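Local structure of sugar ABC transporter (Agrobacterium radiobacter, 4RXT) at residues A[4-12]-A[63-71]; A[105-116]-A[245-256]. The protein binds alpha-L-arabinopyranose between its two lobes and probably serves as the sugar-binding component of an ABC-type transporter. All blocks are in the same frame, centred on the assembly; numbering follows the deposited sequence.

Contact 1 of 2, residues A[4-12]-A[63-71]. With ARA (alpha-L-arabinopyranose), chain B.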
loop_
_atom_site.group_PDB
_atom_site.type_symbol
_atom_site.label_atom_id
_atom_site.label_comp_id
_atom_site.label_asym_id
_atom_site.label_seq_id
_atom_site.Cartn_x
_atom_site.Cartn_y
_atom_site.Cartn_z
ATOM N N GLU A 4 -24.723 -1.566 21.060
ATOM C CA GLU A 4 -23.337 -1.468 20.631
ATOM C C GLU A 4 -23.371 -1.203 19.163
ATOM O O GLU A 4 -24.080 -1.871 18.422
ATOM C CB GLU A 4 -22.591 -2.741 21.027
ATOM C CG GLU A 4 -21.620 -3.283 20.019
ATOM C CD GLU A 4 -21.017 -4.599 20.454
ATOM O OE1 GLU A 4 -20.205 -4.617 21.405
ATOM O OE2 GLU A 4 -21.398 -5.614 19.823
ATOM N N VAL A 5 -22.695 -0.135 18.781
ATOM C CA VAL A 5 -22.735 0.328 17.415
ATOM C C VAL A 5 -21.943 -0.591 16.507
ATOM O O VAL A 5 -21.114 -1.406 16.949
ATOM C CB VAL A 5 -22.309 1.812 17.266
ATOM C CG1 VAL A 5 -23.206 2.712 18.114
ATOM C CG2 VAL A 5 -20.841 1.987 17.581
ATOM N N THR A 6 -22.306 -0.516 15.236
ATOM C CA THR A 6 -21.657 -1.241 14.156
ATOM C C THR A 6 -20.862 -0.274 13.280
ATOM O O THR A 6 -21.373 0.747 12.807
ATOM C CB THR A 6 -22.674 -2.032 13.292
ATOM O OG1 THR A 6 -23.412 -2.948 14.127
ATOM C CG2 THR A 6 -21.962 -2.791 12.192
ATOM N N ILE A 7 -19.593 -0.605 13.084
ATOM C CA ILE A 7 -18.672 0.148 12.212
ATOM C C ILE A 7 -17.938 -0.855 11.312
ATOM O O ILE A 7 -16.924 -1.424 11.709
ATOM C CB ILE A 7 -17.691 1.040 13.031
ATOM C CG1 ILE A 7 -18.482 1.981 13.932
ATOM C CG2 ILE A 7 -16.788 1.805 12.067
ATOM C CD1 ILE A 7 -17.641 2.859 14.838
ATOM N N PRO A 8 -18.492 -1.116 10.117
ATOM C CA PRO A 8 -17.804 -1.942 9.153
ATOM C C PRO A 8 -16.493 -1.329 8.679
ATOM O O PRO A 8 -16.354 -0.101 8.610
ATOM C CB PRO A 8 -18.770 -2.031 7.972
ATOM C CG PRO A 8 -20.076 -1.570 8.497
ATOM C CD PRO A 8 -19.742 -0.597 9.562
ATOM N N ILE A 9 -15.572 -2.206 8.326
ATOM C CA ILE A 9 -14.351 -1.824 7.613
ATOM C C ILE A 9 -14.349 -2.546 6.265
ATOM O O ILE A 9 -14.603 -3.766 6.194
ATOM C CB ILE A 9 -13.048 -2.140 8.407
ATOM C CG1 ILE A 9 -11.832 -1.570 7.656
ATOM C CG2 ILE A 9 -12.931 -3.627 8.803
ATOM C CD1 ILE A 9 -10.609 -1.408 8.547
ATOM N N ILE A 10 -14.085 -1.764 5.222
ATOM C CA ILE A 10 -14.093 -2.253 3.853
ATOM C C ILE A 10 -12.694 -2.074 3.310
ATOM O O ILE A 10 -12.221 -0.961 3.108
ATOM C CB ILE A 10 -15.102 -1.474 2.961
ATOM C CG1 ILE A 10 -16.502 -1.538 3.571
ATOM C CG2 ILE A 10 -15.093 -2.027 1.526
ATOM C CD1 ILE A 10 -17.499 -0.604 2.926
ATOM N N VAL A 11 -12.026 -3.192 3.083
ATOM C CA VAL A 11 -10.673 -3.199 2.554
ATOM C C VAL A 11 -10.678 -3.436 1.051
ATOM O O VAL A 11 -11.723 -3.766 0.486
ATOM C CB VAL A 11 -9.778 -4.209 3.266
ATOM C CG1 VAL A 11 -9.666 -3.839 4.751
ATOM C CG2 VAL A 11 -10.309 -5.629 3.080
ATOM N N LYS A 12 -9.532 -3.228 0.397
ATOM C CA LYS A 12 -9.471 -3.432 -1.074
ATOM C C LYS A 12 -9.545 -4.915 -1.469
ATOM O O LYS A 12 -10.005 -5.240 -2.548
ATOM C CB LYS A 12 -8.182 -2.851 -1.671
ATOM C CG LYS A 12 -7.968 -1.364 -1.465
ATOM C CD LYS A 12 -6.818 -0.872 -2.308
ATOM C CE LYS A 12 -6.515 0.595 -2.099
ATOM N NZ LYS A 12 -5.493 1.040 -3.095
ATOM N N PRO A 63 -25.193 1.623 9.509
ATOM C CA PRO A 63 -24.216 1.516 10.588
ATOM C C PRO A 63 -23.883 2.889 11.168
ATOM O O PRO A 63 -24.259 3.915 10.581
ATOM C CB PRO A 63 -22.989 0.950 9.861
ATOM C CG PRO A 63 -23.066 1.553 8.487
ATOM C CD PRO A 63 -24.556 1.526 8.176
ATOM N N ALA A 64 -23.166 2.930 12.283
ATOM C CA ALA A 64 -22.808 4.228 12.899
ATOM C C ALA A 64 -21.749 4.999 12.133
ATOM O O ALA A 64 -21.676 6.239 12.184
ATOM C CB ALA A 64 -22.341 4.018 14.337
ATOM N N ALA A 65 -20.879 4.243 11.470
ATOM C CA ALA A 65 -19.836 4.821 10.658
ATOM C C ALA A 65 -19.262 3.699 9.780
ATOM O O ALA A 65 -19.553 2.525 10.024
ATOM C CB ALA A 65 -18.765 5.437 11.538
ATOM N N ILE A 66 -18.461 4.074 8.798
ATOM C CA ILE A 66 -17.764 3.131 7.938
ATOM C C ILE A 66 -16.317 3.572 7.763
ATOM O O ILE A 66 -16.041 4.773 7.571
ATOM C CB ILE A 66 -18.443 3.021 6.527
ATOM C CG1 ILE A 66 -19.820 2.345 6.633
ATOM C CG2 ILE A 66 -17.547 2.275 5.527
ATOM C CD1 ILE A 66 -20.724 2.596 5.440
ATOM N N VAL A 67 -15.417 2.593 7.842
ATOM C CA VAL A 67 -14.012 2.779 7.484
ATOM C C VAL A 67 -13.788 2.111 6.146
ATOM O O VAL A 67 -14.177 0.970 5.941
ATOM C CB VAL A 67 -13.039 2.182 8.526
ATOM C CG1 VAL A 67 -11.576 2.345 8.085
ATOM C CG2 VAL A 67 -13.274 2.827 9.884
ATOM N N ILE A 68 -13.173 2.820 5.214
ATOM C CA ILE A 68 -12.907 2.269 3.892
ATOM C C ILE A 68 -11.527 2.640 3.363
ATOM O O ILE A 68 -11.061 3.763 3.567
ATOM C CB ILE A 68 -14.004 2.678 2.867
ATOM C CG1 ILE A 68 -13.811 2.044 1.493
ATOM C CG2 ILE A 68 -14.143 4.201 2.740
ATOM C CD1 ILE A 68 -15.034 2.063 0.608
ATOM N N SER A 69 -10.914 1.673 2.666
ATOM C CA SER A 69 -9.717 1.913 1.833
ATOM C C SER A 69 -10.170 1.937 0.374
ATOM O O SER A 69 -10.249 0.911 -0.239
ATOM C CB SER A 69 -8.645 0.825 2.047
ATOM O OG SER A 69 -9.165 -0.421 1.657
ATOM N N PRO A 70 -10.440 3.139 -0.171
ATOM C CA PRO A 70 -10.950 3.192 -1.530
ATOM C C PRO A 70 -10.006 2.556 -2.537
ATOM O O PRO A 70 -8.852 2.934 -2.633
ATOM C CB PRO A 70 -11.117 4.686 -1.805
ATOM C CG PRO A 70 -11.170 5.340 -0.468
ATOM C CD PRO A 70 -10.360 4.467 0.459
ATOM N N THR A 71 -10.532 1.634 -3.346
ATOM C CA THR A 71 -9.681 0.865 -4.213
ATOM C C THR A 71 -9.188 1.599 -5.460
ATOM O O THR A 71 -8.103 1.349 -5.944
ATOM C CB THR A 71 -10.293 -0.511 -4.510
ATOM O OG1 THR A 71 -9.243 -1.397 -4.930
ATOM C CG2 THR A 71 -11.387 -0.395 -5.547
HETATM C C1 ARA B . -0.349 -1.664 -0.087
HETATM C C2 ARA B . -1.019 -0.340 -0.502
HETATM C C3 ARA B . -2.462 -0.607 -0.895
HETATM C C4 ARA B . -2.565 -1.733 -1.938
HETATM C C5 ARA B . -1.312 -2.496 -2.040
HETATM O O1 ARA B . 0.959 -1.180 -0.369
HETATM O O2 ARA B . -1.011 0.600 0.589
HETATM O O3 ARA B . -3.049 0.636 -1.314
HETATM O O4 ARA B . -2.668 -1.246 -3.278
HETATM O O5 ARA B . -0.704 -2.850 -0.787
HETATM O O HOH W 1 -5.446 -0.451 -5.352
#
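Ile9 and Ile10 pair with Val67 and Ile68 as neighbouring parallel strands, buried inside the six-stranded sheet of one lobe. Val67 N donates to Pro8 O, and Val67 O accepts from Ile10 N at 2.8 Å; Ser69 N then closes on Ile10 O almost straight, at 169°. Pro8, having no N-H to give, interrupts this pattern: its CD lies 3.2 Å from Ala65 O, a buried carbonyl that finds no hydrogen-bond donor and is met instead by C-H groups, among them Ile7 CA. Because the strand 39-41 pairs with the other edge of 9-11, and helices 17-33 and 48-60 lie between the paired strands in sequence, the order is that of the alternating beta-alpha fold of periplasmic binding proteins. On one face Ile9 and Val67 lie side by side, CD1 of the former 3.9 Å from CG1 of the latter, with helix 17-33 over Ile9. On the other, Ile10 CD1 reaches Ile66 CG2 while its CB meets Ile68 CG1. Past the strand, Lys12, extended beyond CG, passes over 69-71 at a slant to Thr71, its CE 3.3 Å from Pro70 O. Lys12 NZ thereby reaches ARA O3 at 3.1 Å and also donates to a water 2.7 Å away. Thr71, whose CB and OG1 touch the lysine CG and CD, gives its hydroxyl to Glu45 O.

Contact 2 of 2, residues A[105-116]-A[245-256]. With ARA (alpha-L-arabinopyranose), chain B.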
loop_
_atom_site.group_PDB
_atom_site.type_symbol
_atom_site.label_atom_id
_atom_site.label_comp_id
_atom_site.label_asym_id
_atom_site.label_seq_id
_atom_site.Cartn_x
_atom_site.Cartn_y
_atom_site.Cartn_z
ATOM N N LEU A 105 -6.556 8.336 7.423
ATOM C CA LEU A 105 -5.327 7.804 8.042
ATOM C C LEU A 105 -4.554 7.061 6.956
ATOM O O LEU A 105 -5.082 6.138 6.308
ATOM C CB LEU A 105 -5.656 6.853 9.186
ATOM C CG LEU A 105 -6.419 7.398 10.389
ATOM C CD1 LEU A 105 -7.925 7.306 10.175
ATOM C CD2 LEU A 105 -5.992 6.641 11.637
ATOM N N THR A 106 -3.332 7.492 6.713
ATOM C CA THR A 106 -2.582 7.021 5.544
ATOM C C THR A 106 -1.087 7.279 5.641
ATOM O O THR A 106 -0.653 8.216 6.309
ATOM C CB THR A 106 -3.141 7.667 4.243
ATOM O OG1 THR A 106 -2.486 7.120 3.093
ATOM C CG2 THR A 106 -2.974 9.183 4.244
ATOM N N THR A 107 -0.313 6.440 4.952
ATOM C CA THR A 107 1.040 6.813 4.598
ATOM C C THR A 107 1.000 8.098 3.727
ATOM O O THR A 107 0.059 8.316 2.958
ATOM C CB THR A 107 1.685 5.664 3.797
ATOM O OG1 THR A 107 1.562 4.464 4.576
ATOM C CG2 THR A 107 3.168 5.934 3.421
ATOM N N ASP A 108 2.043 8.918 3.827
ATOM C CA ASP A 108 2.316 9.968 2.846
ATOM C C ASP A 108 2.927 9.231 1.641
ATOM O O ASP A 108 4.104 8.941 1.580
ATOM C CB ASP A 108 3.262 11.016 3.437
ATOM C CG ASP A 108 3.629 12.133 2.453
ATOM O OD1 ASP A 108 3.451 11.998 1.177
ATOM O OD2 ASP A 108 4.155 13.146 2.978
ATOM N N ASN A 109 2.067 8.907 0.697
ATOM C CA ASN A 109 2.469 8.042 -0.407
ATOM C C ASN A 109 3.419 8.672 -1.411
ATOM O O ASN A 109 4.257 7.997 -1.975
ATOM C CB ASN A 109 1.274 7.409 -1.090
ATOM C CG ASN A 109 0.671 6.326 -0.223
ATOM O OD1 ASN A 109 1.336 5.319 0.059
ATOM N ND2 ASN A 109 -0.561 6.537 0.244
ATOM N N THR A 110 3.349 9.979 -1.567
ATOM C CA THR A 110 4.296 10.652 -2.433
ATOM C C THR A 110 5.700 10.572 -1.815
ATOM O O THR A 110 6.704 10.229 -2.508
ATOM C CB THR A 110 3.875 12.091 -2.693
ATOM O OG1 THR A 110 2.532 12.089 -3.213
ATOM C CG2 THR A 110 4.804 12.687 -3.704
ATOM N N GLN A 111 5.781 10.853 -0.514
ATOM C CA GLN A 111 7.040 10.728 0.205
ATOM C C GLN A 111 7.543 9.278 0.164
ATOM O O GLN A 111 8.748 9.019 0.080
ATOM C CB GLN A 111 6.900 11.202 1.645
ATOM C CG GLN A 111 8.198 11.261 2.432
ATOM C CD GLN A 111 7.960 11.618 3.899
ATOM O OE1 GLN A 111 8.329 12.716 4.342
ATOM N NE2 GLN A 111 7.321 10.705 4.653
ATOM N N GLY A 112 6.616 8.336 0.226
ATOM C CA GLY A 112 6.979 6.914 0.166
ATOM C C GLY A 112 7.663 6.583 -1.164
ATOM O O GLY A 112 8.648 5.841 -1.212
ATOM N N GLY A 113 7.176 7.169 -2.258
ATOM C CA GLY A 113 7.844 7.019 -3.554
ATOM C C GLY A 113 9.234 7.674 -3.577
ATOM O O GLY A 113 10.204 7.115 -4.145
ATOM N N ARG A 114 9.340 8.863 -2.974
ATOM C CA ARG A 114 10.631 9.538 -2.869
ATOM C C ARG A 114 11.649 8.714 -2.086
ATOM O O ARG A 114 12.806 8.584 -2.494
ATOM C CB ARG A 114 10.493 10.916 -2.206
ATOM C CG ARG A 114 9.715 11.954 -2.987
ATOM C CD ARG A 114 9.719 13.336 -2.281
ATOM N NE ARG A 114 8.368 13.922 -2.262
ATOM C CZ ARG A 114 7.643 14.196 -1.169
ATOM N NH1 ARG A 114 8.123 13.994 0.067
ATOM N NH2 ARG A 114 6.416 14.712 -1.312
ATOM N N ILE A 115 11.203 8.182 -0.956
ATOM C CA ILE A 115 12.024 7.281 -0.101
ATOM C C ILE A 115 12.518 6.054 -0.874
ATOM O O ILE A 115 13.668 5.665 -0.795
ATOM C CB ILE A 115 11.216 6.843 1.156
ATOM C CG1 ILE A 115 11.083 8.023 2.117
ATOM C CG2 ILE A 115 11.877 5.682 1.897
ATOM C CD1 ILE A 115 10.103 7.802 3.249
ATOM N N ALA A 116 11.645 5.524 -1.710
ATOM C CA ALA A 116 11.980 4.356 -2.522
ATOM C C ALA A 116 13.030 4.718 -3.564
ATOM O O ALA A 116 13.949 3.915 -3.843
ATOM C CB ALA A 116 10.743 3.775 -3.186
ATOM N N VAL A 245 9.812 -0.470 1.564
ATOM C CA VAL A 245 9.178 0.651 2.293
ATOM C C VAL A 245 7.971 0.108 3.040
ATOM O O VAL A 245 7.010 -0.342 2.432
ATOM C CB VAL A 245 8.769 1.810 1.388
ATOM C CG1 VAL A 245 8.221 2.977 2.219
ATOM C CG2 VAL A 245 9.955 2.281 0.530
ATOM N N VAL A 246 8.030 0.188 4.364
ATOM C CA VAL A 246 7.034 -0.443 5.232
ATOM C C VAL A 246 6.141 0.640 5.853
ATOM O O VAL A 246 6.611 1.705 6.249
ATOM C CB VAL A 246 7.705 -1.320 6.315
ATOM C CG1 VAL A 246 6.713 -1.921 7.325
ATOM C CG2 VAL A 246 8.461 -2.442 5.618
ATOM N N GLN A 247 4.843 0.361 5.824
ATOM C CA GLN A 247 3.803 1.238 6.317
ATOM C C GLN A 247 3.314 0.737 7.670
ATOM O O GLN A 247 3.904 -0.174 8.234
ATOM C CB GLN A 247 2.651 1.194 5.314
ATOM C CG GLN A 247 3.006 1.559 3.881
ATOM C CD GLN A 247 1.769 1.578 3.006
ATOM O OE1 GLN A 247 1.010 2.567 2.959
ATOM N NE2 GLN A 247 1.520 0.461 2.334
ATOM N N ASP A 248 2.235 1.316 8.192
ATOM C CA ASP A 248 1.600 0.863 9.447
ATOM C C ASP A 248 0.130 0.489 9.227
ATOM O O ASP A 248 -0.781 1.153 9.734
ATOM C CB ASP A 248 1.740 1.886 10.592
ATOM C CG ASP A 248 1.562 1.266 11.979
ATOM O OD1 ASP A 248 1.112 0.107 12.088
ATOM O OD2 ASP A 248 1.846 2.008 12.955
ATOM N N PRO A 249 -0.112 -0.605 8.490
ATOM C CA PRO A 249 -1.479 -1.009 8.246
ATOM C C PRO A 249 -2.256 -1.369 9.517
ATOM O O PRO A 249 -3.446 -1.105 9.571
ATOM C CB PRO A 249 -1.341 -2.243 7.330
ATOM C CG PRO A 249 0.079 -2.726 7.529
ATOM C CD PRO A 249 0.830 -1.418 7.721
ATOM N N TYR A 250 -1.601 -1.984 10.512
ATOM C CA TYR A 250 -2.291 -2.319 11.772
ATOM C C TYR A 250 -2.910 -1.074 12.392
ATOM O O TYR A 250 -4.083 -1.068 12.777
ATOM C CB TYR A 250 -1.347 -2.986 12.756
ATOM C CG TYR A 250 -2.044 -3.544 13.979
ATOM C CD1 TYR A 250 -2.534 -4.828 13.965
ATOM C CD2 TYR A 250 -2.221 -2.764 15.125
ATOM C CE1 TYR A 250 -3.157 -5.379 15.093
ATOM C CE2 TYR A 250 -2.854 -3.269 16.249
ATOM C CZ TYR A 250 -3.327 -4.572 16.244
ATOM O OH TYR A 250 -3.937 -5.063 17.375
ATOM N N ARG A 251 -2.129 0.005 12.445
ATOM C CA ARG A 251 -2.635 1.266 13.000
ATOM C C ARG A 251 -3.754 1.860 12.162
ATOM O O ARG A 251 -4.697 2.389 12.711
ATOM C CB ARG A 251 -1.497 2.275 13.185
ATOM C CG ARG A 251 -1.974 3.623 13.694
ATOM C CD ARG A 251 -0.865 4.621 13.768
ATOM N NE ARG A 251 -1.354 5.875 14.308
ATOM C CZ ARG A 251 -0.642 6.995 14.335
ATOM N NH1 ARG A 251 0.593 7.018 13.848
ATOM N NH2 ARG A 251 -1.157 8.084 14.872
ATOM N N MET A 252 -3.622 1.810 10.829
ATOM C CA MET A 252 -4.716 2.266 9.964
ATOM C C MET A 252 -6.046 1.575 10.337
ATOM O O MET A 252 -7.105 2.228 10.423
ATOM C CB MET A 252 -4.393 2.099 8.464
ATOM C CG MET A 252 -3.324 3.041 7.894
ATOM S SD MET A 252 -3.039 2.598 6.120
ATOM C CE MET A 252 -1.240 2.580 6.090
ATOM N N GLY A 253 -6.013 0.266 10.575
ATOM C CA GLY A 253 -7.197 -0.483 10.986
ATOM C C GLY A 253 -7.680 -0.113 12.383
ATOM O O GLY A 253 -8.856 0.181 12.590
ATOM N N TYR A 254 -6.740 -0.090 13.323
ATOM C CA TYR A 254 -7.058 0.160 14.725
ATOM C C TYR A 254 -7.575 1.578 14.932
ATOM O O TYR A 254 -8.668 1.794 15.481
ATOM C CB TYR A 254 -5.845 -0.126 15.622
ATOM C CG TYR A 254 -6.221 -0.162 17.089
ATOM C CD1 TYR A 254 -6.404 1.009 17.807
ATOM C CD2 TYR A 254 -6.477 -1.376 17.729
ATOM C CE1 TYR A 254 -6.790 0.974 19.138
ATOM C CE2 TYR A 254 -6.848 -1.428 19.063
ATOM C CZ TYR A 254 -7.003 -0.256 19.764
ATOM O OH TYR A 254 -7.409 -0.352 21.076
ATOM N N ASP A 255 -6.740 2.543 14.554
ATOM C CA ASP A 255 -7.051 3.926 14.759
ATOM C C ASP A 255 -8.139 4.356 13.777
ATOM O O ASP A 255 -8.837 5.332 14.042
ATOM C CB ASP A 255 -5.825 4.812 14.657
ATOM C CG ASP A 255 -4.971 4.773 15.909
ATOM O OD1 ASP A 255 -5.403 4.199 16.936
ATOM O OD2 ASP A 255 -3.876 5.352 15.882
ATOM N N GLY A 256 -8.304 3.641 12.667
ATOM C CA GLY A 256 -9.480 3.868 11.813
ATOM C C GLY A 256 -10.793 3.642 12.533
ATOM O O GLY A 256 -11.688 4.487 12.519
HETATM C C1 ARA B . -0.349 -1.664 -0.087
HETATM C C2 ARA B . -1.019 -0.340 -0.502
HETATM C C3 ARA B . -2.462 -0.607 -0.895
HETATM C C4 ARA B . -2.565 -1.733 -1.938
HETATM C C5 ARA B . -1.312 -2.496 -2.040
HETATM O O1 ARA B . 0.959 -1.180 -0.369
HETATM O O2 ARA B . -1.011 0.600 0.589
HETATM O O3 ARA B . -3.049 0.636 -1.314
HETATM O O4 ARA B . -2.668 -1.246 -3.278
HETATM O O5 ARA B . -0.704 -2.850 -0.787
HETATM O O HOH W 2 1.730 4.078 7.195
HETATM O O HOH W 3 -0.978 4.317 2.698
#
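Thr107 and Gln247 meet through their polar ends, crossing at about a right angle where two strand-to-helix connections pass each other. Thr107 OG1 donates to Gln247 OE1 over 2.6 Å, in the plane of the amide and on a lone pair. A water lies 2.7 Å from the same OE1, and the threonine bond together with the NE2 bonds helps set the turn of the amide. Gln247 places CG anti to its carbonyl carbon (chi1 -56°) and stays extended beyond it, which carries NE2 to ARA O2, 3.1 Å away and nearly straight at 170°; NE2 also hydrogen-bonds to Asp227. The threonine hydroxyl also accepts from a second water, itself held by Asp248 N. Met252, bent at its last torsion (chi3 -133°), brings CE to 3.7 Å from Thr107 OG1. Further on, Leu105 CD2 presses on Asp255 CB at 3.5 Å, while the carboxylate of Asp255 forms a salt bridge with Arg251 NE one helical turn earlier. At the far end Val245 CG2 touches both Ile115 CG2 and Ala116 CB, each at 4.1 Å. Strands 103-106 and 243-246 belong to different sheets, and the backbone crosses from one lobe to the other after each of them, as is typical of the interlobe hinge beside the sugar cleft in periplasmic sugar-binding proteins.

Overall arrangement
The two contacts illustrate how the sheet of one lobe and the crossover between the lobes both supply residues to one sugar site. Contact 1 lies about 18 Å from the centre of the chain and contact 2 about 7 Å, their own centres being about 19 Å apart. Strand 103-106 of contact 2 belongs to the same sheet as both strands of contact 1, and the helix that follows Gln247 packs back on that sheet: Gly256 O sits 3.5 Å from Val67 CG2, and Gly253 CA 4.3 Å from Ile9 CD1. Both contacts reach the arabinose, Lys12 holding O3 and Gln247 the neighbouring O2, with Glu45, Asp93, Ser146, Arg150 and Asp227 adding further hydrogen bonds.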